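Local coordinates for protein R.MvaI (PDB 2OA9) that acts as a monomeric restriction endonuclease that recognises its DNA target sequence asymmetrically and probably cuts it with the help of metal ions, at residues E6-V18 and L41-H55. Numbering follows the deposited sequence.
Sequences EYLNLLKEAIQNV and LLEKEEDNLDAPDFH. With CD (cadmium ion), chain I; CD (cadmium ion), chain J.
Y7 meets P52, D53 and F54 with one side of its ring, CD1 to CZ, and with its hydroxyl. The first torsion sets CG anti to the backbone N, which carries the ring from CB out to residues 52-54. CD1 touches P52 CG at 3.7 Å, at the ring edge. CE1 lies beside P52 CG and D53 O. CZ approaches F54 CD2. At the tip, Y7 OH donates a hydrogen bond to D53 O (2.8 Å), slightly tilted from the carbonyl plane. A water donates to this OH and to H55 O. The two rings form an offset edge-to-face pair, the F54 edge toward the Y7 face, planes at 62°. A phenylalanine in place of Y7 would probably keep the ring packing but leave D53 O without this donor and the water without one of its acceptors.

F54 packs against helix 6-18: CE1 meets A14 CB at 3.5 Å, and L11 CD1 makes an off-centre CH-pi contact. L49 fits as a knob among L10, E13, A14 and N17. Beyond it, N17 ND2 gives E45 OE2 a nearly straight bond (2.8 Å, 173°), from above the carboxylate plane.

The 50-55 loop follows a Schellman motif at D50. H55 NE2 joins E43 and E46 on one cadmium ion; D53 binds a second, and a water bridges the two. E46 OE2 also accepts F54 N. In another structure of this protein D53 binds calcium, consistent with a PD-(D/E)XK active site. The helix segments 6-18 and 41-49 cross at 121°, axes 9.3 Å apart. Helix 6-19 also packs L8 and I15 on strand 179-192, and I15 on strand 244-248.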
ATOM      1  N   GLU A   6      23.362   6.160  -3.454  1.00 14.49           N
ATOM      2  CA  GLU A   6      23.591   7.186  -4.481  1.00 16.11           C
ATOM      3  C   GLU A   6      22.274   7.722  -5.001  1.00 15.50           C
ATOM      4  O   GLU A   6      22.112   8.906  -5.204  1.00 16.67           O
ATOM      5  CB  GLU A   6      24.399   6.653  -5.681  1.00 18.18           C
ATOM      6  CG  GLU A   6      25.747   6.067  -5.358  1.00 21.41           C
ATOM      7  CD  GLU A   6      26.718   6.170  -6.517  0.50 21.76           C
ATOM      8  OE1 GLU A   6      26.400   5.646  -7.597  0.50 25.63           O
ATOM      9  OE2 GLU A   6      27.790   6.760  -6.350  0.50 20.31           O
ATOM     10  N   TYR A   7      21.326   6.840  -5.232  1.00 14.71           N
ATOM     11  CA  TYR A   7      20.053   7.277  -5.802  1.00 14.57           C
ATOM     12  C   TYR A   7      19.298   8.182  -4.830  1.00 14.23           C
ATOM     13  O   TYR A   7      18.797   9.247  -5.195  1.00 13.46           O
ATOM     14  CB  TYR A   7      19.186   6.069  -6.174  1.00 15.00           C
ATOM     15  CG  TYR A   7      17.897   6.438  -6.850  1.00 18.04           C
ATOM     16  CD1 TYR A   7      17.881   6.744  -8.203  1.00 22.46           C
ATOM     17  CD2 TYR A   7      16.721   6.480  -6.152  1.00 21.96           C
ATOM     18  CE1 TYR A   7      16.714   7.095  -8.850  1.00 24.95           C
ATOM     19  CE2 TYR A   7      15.523   6.813  -6.800  1.00 20.86           C
ATOM     20  CZ  TYR A   7      15.545   7.113  -8.148  1.00 24.18           C
ATOM     21  OH  TYR A   7      14.370   7.445  -8.793  1.00 27.32           O
ATOM     22  N   LEU A   8      19.237   7.747  -3.583  1.00 14.41           N
ATOM     23  CA  LEU A   8      18.586   8.526  -2.575  1.00 15.09           C
ATOM     24  C   LEU A   8      19.240   9.879  -2.383  1.00 14.79           C
ATOM     25  O   LEU A   8      18.557  10.880  -2.154  1.00 15.14           O
ATOM     26  CB  LEU A   8      18.570   7.729  -1.261  1.00 16.43           C
ATOM     27  CG  LEU A   8      17.769   8.364  -0.132  1.00 18.81           C
ATOM     28  CD1 LEU A   8      16.335   8.691  -0.555  1.00 19.82           C
ATOM     29  CD2 LEU A   8      17.756   7.467   1.069  1.00 23.02           C
ATOM     30  N   ASN A   9      20.569   9.947  -2.446  1.00 14.08           N
ATOM     31  CA  ASN A   9      21.242  11.227  -2.343  1.00 14.65           C
ATOM     32  C   ASN A   9      20.719  12.200  -3.392  1.00 13.94           C
ATOM     33  O   ASN A   9      20.434  13.361  -3.075  1.00 13.86           O
ATOM     34  CB  ASN A   9      22.757  11.037  -2.480  1.00 15.16           C
ATOM     35  CG  ASN A   9      23.552  12.380  -2.652  1.00 15.61           C
ATOM     36  OD1 ASN A   9      23.654  13.137  -1.731  1.00 22.29           O
ATOM     37  ND2 ASN A   9      24.118  12.585  -3.810  1.00 22.62           N
ATOM     38  N   LEU A  10      20.595  11.726  -4.617  1.00 12.76           N
ATOM     39  CA  LEU A  10      20.111  12.563  -5.734  1.00 12.82           C
ATOM     40  C   LEU A  10      18.632  12.945  -5.592  1.00 13.55           C
ATOM     41  O   LEU A  10      18.251  14.071  -5.840  1.00 12.86           O
ATOM     42  CB  LEU A  10      20.342  11.877  -7.102  1.00 14.77           C
ATOM     43  CG  LEU A  10      21.826  11.857  -7.486  1.00 17.13           C
ATOM     44  CD1 LEU A  10      22.078  10.954  -8.682  1.00 20.20           C
ATOM     45  CD2 LEU A  10      22.364  13.266  -7.752  1.00 20.18           C
ATOM     46  N   LEU A  11      17.803  11.993  -5.189  1.00 13.77           N
ATOM     47  CA  LEU A  11      16.393  12.252  -4.978  1.00 13.75           C
ATOM     48  C   LEU A  11      16.185  13.268  -3.876  1.00 13.26           C
ATOM     49  O   LEU A  11      15.397  14.205  -4.050  1.00 12.98           O
ATOM     50  CB  LEU A  11      15.643  10.949  -4.738  1.00 14.46           C
ATOM     51  CG  LEU A  11      14.154  11.106  -4.357  1.00 13.37           C
ATOM     52  CD1 LEU A  11      13.430  11.787  -5.512  1.00 13.88           C
ATOM     53  CD2 LEU A  11      13.628   9.749  -3.979  1.00 14.67           C
ATOM     54  N   LYS A  12      16.890  13.114  -2.756  1.00 13.00           N
ATOM     55  CA  LYS A  12      16.784  14.086  -1.661  1.00 13.35           C
ATOM     56  C   LYS A  12      17.240  15.461  -2.132  1.00 13.58           C
ATOM     57  O   LYS A  12      16.619  16.439  -1.776  1.00 15.00           O
ATOM     58  CB  LYS A  12      17.534  13.678  -0.398  1.00 13.94           C
ATOM     59  CG  LYS A  12      16.980  12.460   0.284  1.00 17.27           C
ATOM     60  CD  LYS A  12      17.896  12.033   1.429  1.00 20.13           C
ATOM     61  CE  LYS A  12      17.374  10.867   2.256  0.50 21.93           C
ATOM     62  NZ  LYS A  12      18.435  10.180   3.026  0.50 25.94           N
ATOM     63  N   GLU A  13      18.343  15.517  -2.878  1.00 13.58           N
ATOM     64  CA  GLU A  13      18.827  16.783  -3.415  1.00 14.25           C
ATOM     65  C   GLU A  13      17.794  17.445  -4.310  1.00 14.15           C
ATOM     66  O   GLU A  13      17.579  18.653  -4.212  1.00 14.28           O
ATOM     67  CB  GLU A  13      20.180  16.592  -4.116  1.00 14.52           C
ATOM     68  CG  GLU A  13      20.726  17.817  -4.843  1.00 15.58           C
ATOM     69  CD  GLU A  13      22.138  17.647  -5.375  1.00 19.49           C
ATOM     70  OE1 GLU A  13      22.657  16.518  -5.410  1.00 21.61           O
ATOM     71  OE2 GLU A  13      22.744  18.698  -5.738  1.00 20.40           O
ATOM     72  N   ALA A  14      17.165  16.648  -5.161  1.00 13.78           N
ATOM     73  CA  ALA A  14      16.143  17.146  -6.078  1.00 12.23           C
ATOM     74  C   ALA A  14      14.957  17.725  -5.293  1.00 13.59           C
ATOM     75  O   ALA A  14      14.490  18.822  -5.587  1.00 14.64           O
ATOM     76  CB  ALA A  14      15.696  16.046  -7.024  1.00 12.04           C
ATOM     77  N   ILE A  15      14.469  16.988  -4.308  1.00 13.81           N
ATOM     78  CA  ILE A  15      13.339  17.465  -3.495  1.00 13.81           C
ATOM     79  C   ILE A  15      13.737  18.708  -2.680  1.00 14.74           C
ATOM     80  O   ILE A  15      12.980  19.663  -2.573  1.00 15.33           O
ATOM     81  CB  ILE A  15      12.824  16.335  -2.613  1.00 13.57           C
ATOM     82  CG1 ILE A  15      12.158  15.258  -3.458  1.00 15.34           C
ATOM     83  CG2 ILE A  15      11.866  16.843  -1.554  1.00 16.55           C
ATOM     84  CD1 ILE A  15      11.865  13.968  -2.726  1.00 16.13           C
ATOM     85  N   GLN A  16      14.942  18.723  -2.130  1.00 15.07           N
ATOM     86  CA  GLN A  16      15.435  19.853  -1.399  1.00 15.31           C
ATOM     87  C   GLN A  16      15.504  21.104  -2.288  1.00 16.37           C
ATOM     88  O   GLN A  16      15.180  22.194  -1.831  1.00 17.54           O
ATOM     89  CB  GLN A  16      16.813  19.526  -0.816  1.00 17.32           C
ATOM     90  CG  GLN A  16      17.357  20.647   0.059  1.00 16.57           C
ATOM     91  CD  GLN A  16      16.727  20.665   1.420  1.00 19.19           C
ATOM     92  OE1 GLN A  16      16.999  19.775   2.236  1.00 21.81           O
ATOM     93  NE2 GLN A  16      15.875  21.668   1.689  1.00 22.79           N
ATOM     94  N   ASN A  17      15.898  20.947  -3.548  1.00 15.17           N
ATOM     95  CA  ASN A  17      15.951  22.050  -4.471  1.00 16.14           C
ATOM     96  C   ASN A  17      14.585  22.565  -4.840  1.00 17.36           C
ATOM     97  O   ASN A  17      14.424  23.763  -5.015  1.00 19.68           O
ATOM     98  CB  ASN A  17      16.678  21.665  -5.757  1.00 14.82           C
ATOM     99  CG  ASN A  17      18.189  21.496  -5.562  1.00 17.56           C
ATOM    100  OD1 ASN A  17      18.759  21.926  -4.561  1.00 24.81           O
ATOM    101  ND2 ASN A  17      18.825  20.874  -6.516  1.00 20.19           N
ATOM    102  N   VAL A  18      13.601  21.678  -4.971  1.00 17.66           N
ATOM    103  CA  VAL A  18      12.243  22.146  -5.258  1.00 18.03           C
ATOM    104  C   VAL A  18      11.714  22.916  -4.030  1.00 19.18           C
ATOM    105  O   VAL A  18      11.190  24.048  -4.133  1.00 18.76           O
ATOM    106  CB  VAL A  18      11.311  20.960  -5.631  1.00 18.30           C
ATOM    107  CG1 VAL A  18       9.845  21.443  -5.661  1.00 17.96           C
ATOM    108  CG2 VAL A  18      11.683  20.355  -6.918  1.00 18.12           C
ATOM    109  N   LEU A  41       8.301  19.868 -11.380  1.00 20.28           N
ATOM    110  CA  LEU A  41       9.522  20.500 -10.939  1.00 20.22           C
ATOM    111  C   LEU A  41      10.585  19.429 -10.683  1.00 19.50           C
ATOM    112  O   LEU A  41      11.770  19.621 -10.932  1.00 19.12           O
ATOM    113  CB  LEU A  41       9.244  21.327  -9.690  1.00 20.34           C
ATOM    114  CG  LEU A  41       8.382  22.582  -9.878  1.00 22.36           C
ATOM    115  CD1 LEU A  41       7.837  23.069  -8.549  1.00 24.07           C
ATOM    116  CD2 LEU A  41       9.160  23.681 -10.594  1.00 24.76           C
ATOM    117  N   LEU A  42      10.133  18.278 -10.211  1.00 20.25           N
ATOM    118  CA  LEU A  42      11.025  17.178  -9.945  1.00 20.78           C
ATOM    119  C   LEU A  42      11.594  16.646 -11.255  1.00 20.90           C
ATOM    120  O   LEU A  42      12.767  16.310 -11.328  1.00 21.25           O
ATOM    121  CB  LEU A  42      10.279  16.088  -9.172  1.00 21.08           C
ATOM    122  CG  LEU A  42      11.028  14.928  -8.591  1.00 23.57           C
ATOM    123  CD1 LEU A  42      12.127  15.422  -7.666  1.00 24.27           C
ATOM    124  CD2 LEU A  42      10.074  14.045  -7.834  1.00 21.72           C
ATOM    125  N   GLU A  43      10.757  16.606 -12.303  1.00 21.43           N
ATOM    126  CA  GLU A  43      11.199  16.234 -13.625  1.00 22.03           C
ATOM    127  C   GLU A  43      12.312  17.168 -14.119  1.00 22.07           C
ATOM    128  O   GLU A  43      13.263  16.709 -14.703  1.00 22.68           O
ATOM    129  CB  GLU A  43      10.005  16.231 -14.593  1.00 22.66           C
ATOM    130  CG  GLU A  43      10.343  15.809 -16.020  1.00 25.52           C
ATOM    131  CD  GLU A  43      10.799  14.365 -16.133  1.00 27.89           C
ATOM    132  OE1 GLU A  43      10.455  13.522 -15.265  1.00 29.86           O
ATOM    133  OE2 GLU A  43      11.508  14.070 -17.115  1.00 28.97           O
ATOM    134  N   LYS A  44      12.200  18.468 -13.864  1.00 22.11           N
ATOM    135  CA  LYS A  44      13.251  19.421 -14.226  1.00 23.31           C
ATOM    136  C   LYS A  44      14.552  19.216 -13.461  1.00 23.90           C
ATOM    137  O   LYS A  44      15.623  19.440 -13.994  1.00 23.71           O
ATOM    138  CB  LYS A  44      12.793  20.868 -14.017  1.00 23.89           C
ATOM    139  CG  LYS A  44      11.767  21.339 -15.002  1.00 25.43           C
ATOM    140  CD  LYS A  44      11.120  22.657 -14.563  1.00 27.72           C
ATOM    141  N   GLU A  45      14.470  18.790 -12.204  1.00 23.31           N
ATOM    142  CA  GLU A  45      15.674  18.405 -11.475  1.00 24.22           C
ATOM    143  C   GLU A  45      16.479  17.213 -12.009  1.00 24.72           C
ATOM    144  O   GLU A  45      17.687  17.121 -11.767  1.00 25.21           O
ATOM    145  CB  GLU A  45      15.348  18.143 -10.002  1.00 24.78           C
ATOM    146  CG  GLU A  45      15.060  19.385  -9.182  1.00 24.59           C
ATOM    147  CD  GLU A  45      16.189  20.408  -9.258  1.00 27.48           C
ATOM    148  OE1 GLU A  45      15.951  21.487  -9.830  1.00 31.34           O
ATOM    149  OE2 GLU A  45      17.327  20.125  -8.815  1.00 29.19           O
ATOM    150  N   GLU A  46      15.857  16.270 -12.702  1.00 25.68           N
ATOM    151  CA  GLU A  46      16.647  15.202 -13.360  1.00 26.89           C
ATOM    152  C   GLU A  46      17.771  15.770 -14.223  1.00 27.85           C
ATOM    153  O   GLU A  46      18.920  15.357 -14.113  1.00 29.26           O
ATOM    154  CB  GLU A  46      15.766  14.315 -14.244  1.00 25.94           C
ATOM    155  CG  GLU A  46      14.806  13.417 -13.484  1.00 26.72           C
ATOM    156  CD  GLU A  46      13.801  12.724 -14.399  1.00 26.57           C
ATOM    157  OE1 GLU A  46      13.930  12.851 -15.657  1.00 25.32           O
ATOM    158  OE2 GLU A  46      12.875  12.054 -13.872  1.00 24.93           O
ATOM    159  N   ASP A  47      17.428  16.728 -15.082  1.00 29.63           N
ATOM    160  CA  ASP A  47      18.404  17.370 -15.963  1.00 30.16           C
ATOM    161  C   ASP A  47      19.440  18.180 -15.189  1.00 30.90           C
ATOM    162  O   ASP A  47      20.645  18.080 -15.452  1.00 31.71           O
ATOM    163  CB  ASP A  47      17.680  18.292 -16.963  1.00 30.79           C
ATOM    164  N   ASN A  48      18.972  18.980 -14.226  1.00 30.78           N
ATOM    165  CA  ASN A  48      19.861  19.838 -13.448  1.00 31.06           C
ATOM    166  C   ASN A  48      20.856  19.090 -12.587  1.00 31.06           C
ATOM    167  O   ASN A  48      21.901  19.649 -12.235  1.00 32.04           O
ATOM    168  CB  ASN A  48      19.056  20.756 -12.531  1.00 31.45           C
ATOM    169  CG  ASN A  48      18.479  21.920 -13.251  1.00 33.30           C
ATOM    170  OD1 ASN A  48      19.088  22.438 -14.181  1.00 35.04           O
ATOM    171  ND2 ASN A  48      17.290  22.360 -12.820  1.00 36.02           N
ATOM    172  N   LEU A  49      20.518  17.850 -12.230  1.00 30.01           N
ATOM    173  CA  LEU A  49      21.379  17.001 -11.422  1.00 29.61           C
ATOM    174  C   LEU A  49      22.012  15.882 -12.227  1.00 30.02           C
ATOM    175  O   LEU A  49      22.824  15.118 -11.687  1.00 30.08           O
ATOM    176  CB  LEU A  49      20.571  16.396 -10.274  1.00 28.64           C
ATOM    177  CG  LEU A  49      19.977  17.428  -9.343  1.00 28.54           C
ATOM    178  CD1 LEU A  49      19.091  16.737  -8.327  1.00 26.14           C
ATOM    179  CD2 LEU A  49      21.102  18.183  -8.652  1.00 28.74           C
ATOM    180  N   ASP A  50      21.633  15.782 -13.502  1.00 30.90           N
ATOM    181  CA  ASP A  50      22.006  14.643 -14.341  1.00 31.44           C
ATOM    182  C   ASP A  50      21.826  13.382 -13.515  1.00 31.15           C
ATOM    183  O   ASP A  50      22.783  12.644 -13.221  1.00 31.59           O
ATOM    184  CB  ASP A  50      23.441  14.781 -14.886  1.00 32.06           C
ATOM    185  CG  ASP A  50      23.530  15.728 -16.094  0.50 32.25           C
ATOM    186  OD1 ASP A  50      22.469  16.085 -16.663  0.50 31.33           O
ATOM    187  OD2 ASP A  50      24.616  16.168 -16.543  0.50 32.42           O
ATOM    188  N   ALA A  51      20.578  13.190 -13.106  1.00 30.39           N
ATOM    189  CA  ALA A  51      20.165  12.082 -12.291  1.00 29.87           C
ATOM    190  C   ALA A  51      19.396  11.100 -13.165  1.00 29.65           C
ATOM    191  O   ALA A  51      18.877  11.476 -14.218  1.00 28.63           O
ATOM    192  CB  ALA A  51      19.263  12.587 -11.155  1.00 29.76           C
ATOM    193  N   PRO A  52      19.314   9.847 -12.728  1.00 29.24           N
ATOM    194  CA  PRO A  52      18.399   8.896 -13.357  1.00 28.85           C
ATOM    195  C   PRO A  52      16.986   9.326 -13.042  1.00 27.24           C
ATOM    196  O   PRO A  52      16.763  10.229 -12.248  1.00 28.63           O
ATOM    197  CB  PRO A  52      18.734   7.557 -12.691  1.00 28.89           C
ATOM    198  CG  PRO A  52      19.369   7.920 -11.376  1.00 29.85           C
ATOM    199  CD  PRO A  52      20.058   9.245 -11.599  1.00 30.03           C
ATOM    200  N   ASP A  53      16.022   8.672 -13.655  1.00 25.78           N
ATOM    201  CA  ASP A  53      14.666   9.144 -13.603  1.00 24.90           C
ATOM    202  C   ASP A  53      14.100   8.980 -12.217  1.00 24.41           C
ATOM    203  O   ASP A  53      14.328   7.968 -11.566  1.00 25.07           O
ATOM    204  CB  ASP A  53      13.813   8.407 -14.633  1.00 24.76           C
ATOM    205  CG  ASP A  53      14.189   8.784 -16.033  1.00 25.30           C
ATOM    206  OD1 ASP A  53      14.663   9.927 -16.240  1.00 23.25           O
ATOM    207  OD2 ASP A  53      14.076   8.004 -17.006  1.00 23.90           O
ATOM    208  N   PHE A  54      13.395  10.015 -11.779  1.00 24.09           N
ATOM    209  CA  PHE A  54      12.654  10.005 -10.535  1.00 24.03           C
ATOM    210  C   PHE A  54      11.216   9.702 -10.916  1.00 24.85           C
ATOM    211  O   PHE A  54      10.321  10.510 -10.714  1.00 24.93           O
ATOM    212  CB  PHE A  54      12.716  11.372  -9.853  1.00 23.22           C
ATOM    213  CG  PHE A  54      14.127  11.858  -9.531  1.00 21.47           C
ATOM    214  CD1 PHE A  54      14.519  13.144  -9.880  1.00 21.35           C
ATOM    215  CD2 PHE A  54      15.007  11.070  -8.826  1.00 23.31           C
ATOM    216  CE1 PHE A  54      15.791  13.618  -9.566  1.00 22.83           C
ATOM    217  CE2 PHE A  54      16.292  11.535  -8.526  1.00 21.41           C
ATOM    218  CZ  PHE A  54      16.676  12.803  -8.878  1.00 21.81           C
ATOM    219  N   HIS A  55      10.997   8.538 -11.502  1.00 25.77           N
ATOM    220  CA  HIS A  55       9.667   8.179 -11.950  1.00 26.96           C
ATOM    221  C   HIS A  55       9.034   7.256 -10.924  1.00 27.68           C
ATOM    222  O   HIS A  55       9.725   6.687 -10.058  1.00 28.50           O
ATOM    223  CB  HIS A  55       9.734   7.502 -13.329  1.00 26.91           C
ATOM    224  CG  HIS A  55      10.135   8.428 -14.436  1.00 27.25           C
ATOM    225  ND1 HIS A  55      10.211   8.015 -15.747  1.00 25.93           N
ATOM    226  CD2 HIS A  55      10.503   9.733 -14.431  1.00 25.47           C
ATOM    227  CE1 HIS A  55      10.590   9.031 -16.504  1.00 28.22           C
ATOM    228  NE2 HIS A  55      10.772  10.085 -15.729  1.00 27.15           N
TER
HETATM  229 CD    CD I 907      11.989  11.870 -16.318  0.80 33.46          CD
HETATM  230 CD    CD J 909      14.543   9.663 -18.550  0.70 32.04          CD
HETATM  231  O   HOH W   1      12.110   6.260  -7.982  1.00 43.61           O
HETATM  232  O   HOH W   2      12.615  10.851 -18.259  1.00 40.19           O